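PDB 5EYF: glutamate ABC superfamily ATP binding cassette transporter, binding protein from Enterococcus faecium DO, which binds glutamate in the cleft between its two lobes and probably delivers it to an ABC transporter for uptake into the cell. Local coordinates for residues Ser11-Tyr23 with Ile53-Ser67. Residues are numbered along the deposited sequence; the frame is centred on the assembly and turned at random. Where two conformers were deposited one is given.
With GLU (glutamic acid), chain E.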
loop_
_atom_site.group_PDB
_atom_site.type_symbol
_atom_site.label_atom_id
_atom_site.label_comp_id
_atom_site.label_asym_id
_atom_site.label_seq_id
_atom_site.Cartn_x
_atom_site.Cartn_y
_atom_site.Cartn_z
ATOM N N SER B 11 19.646 25.936 -4.125
ATOM C CA SER B 11 19.540 26.021 -2.669
ATOM C C SER B 11 20.825 26.531 -2.023
ATOM O O SER B 11 20.777 27.075 -0.914
ATOM C CB SER B 11 19.164 24.669 -2.082
ATOM O OG SER B 11 20.267 23.779 -2.073
ATOM N N LYS B 12 21.980 26.354 -2.680
ATOM C CA LYS B 12 23.216 26.929 -2.144
ATOM C C LYS B 12 23.111 28.439 -1.985
ATOM O O LYS B 12 23.730 29.014 -1.074
ATOM C CB LYS B 12 24.416 26.596 -3.034
ATOM C CG LYS B 12 24.612 25.108 -3.337
ATOM C CD LYS B 12 24.687 24.245 -2.082
ATOM C CE LYS B 12 24.918 22.792 -2.488
ATOM N NZ LYS B 12 24.481 21.821 -1.467
ATOM N N SER B 13 22.364 29.101 -2.874
ATOM C CA SER B 13 22.134 30.530 -2.727
ATOM C C SER B 13 20.929 30.848 -1.846
ATOM O O SER B 13 21.015 31.728 -0.984
ATOM C CB SER B 13 21.958 31.188 -4.099
ATOM O OG SER B 13 21.859 32.594 -3.928
ATOM N N THR B 14 19.798 30.157 -2.047
ATOM C CA THR B 14 18.546 30.599 -1.438
ATOM C C THR B 14 18.263 29.980 -0.083
ATOM O O THR B 14 17.434 30.525 0.661
ATOM C CB THR B 14 17.350 30.317 -2.345
ATOM O OG1 THR B 14 17.115 28.900 -2.431
ATOM C CG2 THR B 14 17.600 30.862 -3.729
ATOM N N ASN B 15 18.920 28.869 0.247
ATOM C CA ASN B 15 18.707 28.163 1.507
ATOM C C ASN B 15 17.228 27.845 1.730
ATOM O O ASN B 15 16.709 27.934 2.847
ATOM C CB ASN B 15 19.280 28.954 2.682
ATOM C CG ASN B 15 19.458 28.091 3.894
ATOM O OD1 ASN B 15 19.784 26.898 3.781
ATOM N ND2 ASN B 15 19.191 28.659 5.064
ATOM N N GLU B 16 16.555 27.431 0.661
ATOM C CA GLU B 16 15.107 27.266 0.680
ATOM C C GLU B 16 14.713 26.118 -0.242
ATOM O O GLU B 16 15.365 25.872 -1.260
ATOM C CB GLU B 16 14.418 28.572 0.243
ATOM C CG GLU B 16 12.893 28.630 0.407
ATOM C CD GLU B 16 12.307 29.908 -0.187
ATOM O OE1 GLU B 16 12.536 30.160 -1.392
ATOM O OE2 GLU B 16 11.646 30.681 0.546
ATOM N N ILE B 17 13.649 25.403 0.135
ATOM C CA ILE B 17 12.945 24.505 -0.771
ATOM C C ILE B 17 11.489 24.948 -0.831
ATOM O O ILE B 17 10.891 25.269 0.201
ATOM C CB ILE B 17 13.040 23.036 -0.330
ATOM C CG1 ILE B 17 14.502 22.602 -0.307
ATOM C CG2 ILE B 17 12.169 22.132 -1.255
ATOM C CD1 ILE B 17 14.659 21.223 0.231
ATOM N N ILE B 18 10.931 24.992 -2.042
ATOM C CA ILE B 18 9.570 25.459 -2.286
ATOM C C ILE B 18 8.691 24.251 -2.581
ATOM O O ILE B 18 8.910 23.537 -3.566
ATOM C CB ILE B 18 9.518 26.447 -3.455
ATOM C CG1 ILE B 18 10.495 27.610 -3.226
ATOM C CG2 ILE B 18 8.097 26.959 -3.631
ATOM C CD1 ILE B 18 10.510 28.605 -4.341
ATOM N N TRP B 19 7.687 24.041 -1.745
ATOM C CA TRP B 19 6.874 22.832 -1.782
ATOM C C TRP B 19 5.467 23.182 -2.219
ATOM O O TRP B 19 4.872 24.126 -1.693
ATOM C CB TRP B 19 6.783 22.143 -0.422
ATOM C CG TRP B 19 8.061 21.655 0.125
ATOM C CD1 TRP B 19 8.954 22.366 0.860
ATOM C CD2 TRP B 19 8.585 20.324 0.019
ATOM N NE1 TRP B 19 10.017 21.562 1.224
ATOM C CE2 TRP B 19 9.809 20.299 0.725
ATOM C CE3 TRP B 19 8.134 19.152 -0.591
ATOM C CZ2 TRP B 19 10.610 19.165 0.804
ATOM C CZ3 TRP B 19 8.906 18.003 -0.478
ATOM C CH2 TRP B 19 10.143 18.019 0.201
ATOM N N GLY B 20 4.943 22.421 -3.177
ATOM C CA GLY B 20 3.550 22.506 -3.541
ATOM C C GLY B 20 2.682 21.592 -2.698
ATOM O O GLY B 20 2.875 20.369 -2.695
ATOM N N VAL B 21 1.727 22.164 -1.961
ATOM C CA VAL B 21 0.891 21.424 -1.019
ATOM C C VAL B 21 -0.559 21.799 -1.244
ATOM O O VAL B 21 -0.865 22.879 -1.753
ATOM C CB VAL B 21 1.285 21.706 0.461
ATOM C CG1 VAL B 21 2.695 21.193 0.782
ATOM C CG2 VAL B 21 1.162 23.218 0.792
ATOM N N LYS B 22 -1.456 20.893 -0.845
ATOM C CA LYS B 22 -2.864 21.235 -0.796
ATOM C C LYS B 22 -3.104 22.286 0.278
ATOM O O LYS B 22 -2.397 22.341 1.294
ATOM C CB LYS B 22 -3.718 19.995 -0.516
ATOM C CG LYS B 22 -3.519 18.832 -1.515
ATOM C CD LYS B 22 -3.652 19.283 -2.960
ATOM C CE LYS B 22 -3.746 18.105 -3.949
ATOM N NZ LYS B 22 -5.054 17.384 -3.959
ATOM N N TYR B 23 -4.116 23.130 0.042
ATOM C CA TYR B 23 -4.581 24.071 1.054
ATOM C C TYR B 23 -5.949 23.703 1.605
ATOM O O TYR B 23 -6.450 24.395 2.503
ATOM C CB TYR B 23 -4.644 25.514 0.506
ATOM C CG TYR B 23 -3.327 26.284 0.499
ATOM C CD1 TYR B 23 -2.099 25.634 0.466
ATOM C CD2 TYR B 23 -3.324 27.673 0.529
ATOM C CE1 TYR B 23 -0.889 26.352 0.452
ATOM C CE2 TYR B 23 -2.129 28.392 0.523
ATOM C CZ TYR B 23 -0.923 27.738 0.479
ATOM O OH TYR B 23 0.234 28.500 0.471
ATOM N N ILE B 53 17.815 18.057 4.346
ATOM C CA ILE B 53 18.584 18.387 3.153
ATOM C C ILE B 53 19.474 19.590 3.409
ATOM O O ILE B 53 20.678 19.579 3.104
ATOM C CB ILE B 53 17.640 18.627 1.956
ATOM C CG1 ILE B 53 16.857 17.357 1.649
ATOM C CG2 ILE B 53 18.419 19.161 0.716
ATOM C CD1 ILE B 53 15.898 17.510 0.454
ATOM N N LEU B 54 18.893 20.653 3.963
ATOM C CA LEU B 54 19.573 21.927 4.108
ATOM C C LEU B 54 20.181 22.131 5.481
ATOM O O LEU B 54 20.983 23.056 5.653
ATOM C CB LEU B 54 18.590 23.067 3.834
ATOM C CG LEU B 54 17.941 23.070 2.451
ATOM C CD1 LEU B 54 17.040 24.306 2.285
ATOM C CD2 LEU B 54 19.015 23.008 1.343
ATOM N N GLY B 55 19.811 21.324 6.455
ATOM C CA GLY B 55 20.288 21.535 7.803
ATOM C C GLY B 55 19.355 22.412 8.609
ATOM O O GLY B 55 18.277 22.825 8.165
ATOM N N ASP B 56 19.825 22.709 9.825
ATOM C CA ASP B 56 18.999 23.298 10.880
ATOM C C ASP B 56 18.240 24.529 10.426
ATOM O O ASP B 56 17.068 24.708 10.776
ATOM C CB ASP B 56 19.865 23.698 12.075
ATOM C CG ASP B 56 20.182 22.546 12.980
ATOM O OD1 ASP B 56 19.566 21.465 12.817
ATOM O OD2 ASP B 56 21.040 22.745 13.869
ATOM N N ASN B 57 18.914 25.443 9.725
ATOM C CA ASN B 57 18.285 26.709 9.379
ATOM C C ASN B 57 17.736 26.732 7.960
ATOM O O ASN B 57 17.470 27.814 7.427
ATOM C CB ASN B 57 19.257 27.869 9.583
ATOM C CG ASN B 57 20.298 27.953 8.498
ATOM O OD1 ASN B 57 20.770 26.935 8.001
ATOM N ND2 ASN B 57 20.649 29.179 8.102
ATOM N N GLY B 58 17.535 25.568 7.348
ATOM C CA GLY B 58 16.925 25.539 6.030
ATOM C C GLY B 58 15.493 26.053 6.074
ATOM O O GLY B 58 14.742 25.791 7.013
ATOM N N LYS B 59 15.108 26.786 5.039
ATOM C CA LYS B 59 13.785 27.387 5.007
ATOM C C LYS B 59 12.837 26.631 4.090
ATOM O O LYS B 59 13.240 26.055 3.078
ATOM C CB LYS B 59 13.856 28.841 4.547
ATOM C CG LYS B 59 14.562 29.751 5.512
ATOM C CD LYS B 59 14.683 31.135 4.899
ATOM C CE LYS B 59 13.332 31.841 4.793
ATOM N NZ LYS B 59 12.886 32.430 6.094
ATOM N N THR B 60 11.570 26.634 4.464
ATOM C CA THR B 60 10.516 26.052 3.656
ATOM C C THR B 60 9.636 27.171 3.123
ATOM O O THR B 60 9.395 28.171 3.806
ATOM C CB THR B 60 9.686 25.070 4.476
ATOM O OG1 THR B 60 9.059 25.789 5.545
ATOM C CG2 THR B 60 10.590 23.970 5.067
ATOM N N GLU B 61 9.202 27.018 1.884
ATOM C CA GLU B 61 8.169 27.855 1.313
ATOM C C GLU B 61 7.070 26.949 0.788
ATOM O O GLU B 61 7.353 25.917 0.173
ATOM C CB GLU B 61 8.707 28.744 0.189
ATOM C CG GLU B 61 7.743 29.850 -0.186
ATOM C CD GLU B 61 7.483 30.792 0.978
ATOM O OE1 GLU B 61 8.337 30.846 1.894
ATOM O OE2 GLU B 61 6.428 31.468 0.986
ATOM N N PHE B 62 5.822 27.318 1.061
ATOM C CA PHE B 62 4.676 26.561 0.586
ATOM C C PHE B 62 3.892 27.357 -0.455
ATOM O O PHE B 62 3.704 28.576 -0.323
ATOM C CB PHE B 62 3.786 26.156 1.759
ATOM C CG PHE B 62 4.440 25.148 2.677
ATOM C CD1 PHE B 62 4.549 23.802 2.289
ATOM C CD2 PHE B 62 4.948 25.522 3.906
ATOM C CE1 PHE B 62 5.168 22.878 3.102
ATOM C CE2 PHE B 62 5.567 24.572 4.734
ATOM C CZ PHE B 62 5.682 23.257 4.327
ATOM N N VAL B 63 3.481 26.646 -1.500
ATOM C CA VAL B 63 2.689 27.166 -2.609
ATOM C C VAL B 63 1.473 26.270 -2.766
ATOM O O VAL B 63 1.599 25.034 -2.801
ATOM C CB VAL B 63 3.501 27.208 -3.923
ATOM C CG1 VAL B 63 2.618 27.517 -5.126
ATOM C CG2 VAL B 63 4.659 28.188 -3.815
ATOM N N GLU B 64 0.297 26.869 -2.873
ATOM C CA GLU B 64 -0.903 26.066 -3.053
ATOM C C GLU B 64 -0.908 25.377 -4.417
ATOM O O GLU B 64 -0.730 26.025 -5.458
ATOM C CB GLU B 64 -2.163 26.924 -2.909
ATOM C CG GLU B 64 -3.380 26.090 -3.276
ATOM C CD GLU B 64 -4.719 26.705 -2.939
ATOM O OE1 GLU B 64 -4.806 27.929 -2.747
ATOM O OE2 GLU B 64 -5.707 25.935 -2.883
ATOM N N VAL B 65 -1.169 24.063 -4.414
ATOM C CA VAL B 65 -1.500 23.332 -5.630
ATOM C C VAL B 65 -2.845 22.639 -5.438
ATOM O O VAL B 65 -3.305 22.412 -4.314
ATOM C CB VAL B 65 -0.428 22.280 -5.997
ATOM C CG1 VAL B 65 0.947 22.921 -6.064
ATOM C CG2 VAL B 65 -0.457 21.101 -5.003
ATOM N N THR B 66 -3.464 22.285 -6.559
ATOM C CA THR B 66 -4.596 21.380 -6.584
ATOM C C THR B 66 -4.187 20.123 -7.353
ATOM O O THR B 66 -3.112 20.054 -7.952
ATOM C CB THR B 66 -5.812 22.016 -7.257
ATOM O OG1 THR B 66 -5.551 22.127 -8.663
ATOM C CG2 THR B 66 -6.081 23.405 -6.668
ATOM N N SER B 67 -5.064 19.123 -7.373
ATOM C CA SER B 67 -4.781 17.974 -8.230
ATOM C C SER B 67 -4.658 18.384 -9.690
ATOM O O SER B 67 -3.888 17.776 -10.441
ATOM C CB SER B 67 -5.863 16.912 -8.063
ATOM O OG SER B 67 -5.912 16.504 -6.709
HETATM N N GLU E . -4.293 10.318 -4.129
HETATM C CA GLU E . -5.218 10.469 -5.263
HETATM C C GLU E . -4.496 11.071 -6.461
HETATM O O GLU E . -3.303 11.394 -6.392
HETATM C CB GLU E . -6.446 11.323 -4.889
HETATM C CG GLU E . -6.129 12.614 -4.136
HETATM C CD GLU E . -5.509 13.713 -4.995
HETATM O OE1 GLU E . -4.766 14.523 -4.431
HETATM O OE2 GLU E . -5.819 13.832 -6.203
HETATM O OXT GLU E . -5.090 11.232 -7.545
HETATM O O HOH W 1 -6.791 19.158 -5.185
HETATM O O HOH W 2 -5.286 23.185 -2.802
#
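Lys22 and Ser67 meet at the bound glutamate: NZ of Lys22 donates to OG of Ser67 over 3.0 Å and to ligand OE1, while OG of Ser67 donates to ligand OE2 over 2.7 Å. Each oxygen of the ligand's side-chain carboxylate thus receives a bond from a different segment. A water that accepts from both NZ of Lys22 and the backbone N of Ser67 ties the two together again. The bend at chi2 (-51°) lays CD of Lys22 3.4 Å from the carbonyl O of Val65, and a second bend, at chi4, directs NZ to the ligand. Arg70 and Thr85, whose side chains lie near that of Lys22, also hydrogen-bond the glutamate, Thr85 through its backbone O.

One layer back, the CB of Glu64 stands 3.4 Å from the centroid of the Tyr23 ring and almost exactly on its normal, a CH-pi contact over the face. A second water donates to OE2 of Glu64 and to Val65 O and accepts from the N of Tyr23, bracing the same corner.

These residues lie at or near the C-terminal ends of strands 16-21 and 59-64, neighbours in a parallel sheet joined by a right-handed beta-alpha-beta crossover through helix 41-54, as in the type II periplasmic-binding-protein fold. Seven backbone hydrogen bonds set the register; the one from Trp19 N to Glu61 O is nearly straight, 172° at the hydrogen.

On the face toward helix 41-54, Val21 CG1 packs 3.5 Å from Phe62 CD1, and the Phe62 and Trp19 rings lie obliquely, their planes 33° apart. NE1 of Trp19 is hydrogen-bonded to Thr50 of that helix. At the far end of the strands, Leu54 sets CD1 3.6 Å from the N of Glu16 and turns CD2 to Ser11, and Ile53 CD1 meets Ile17 CD1 beside Phe211 of helix 209-225.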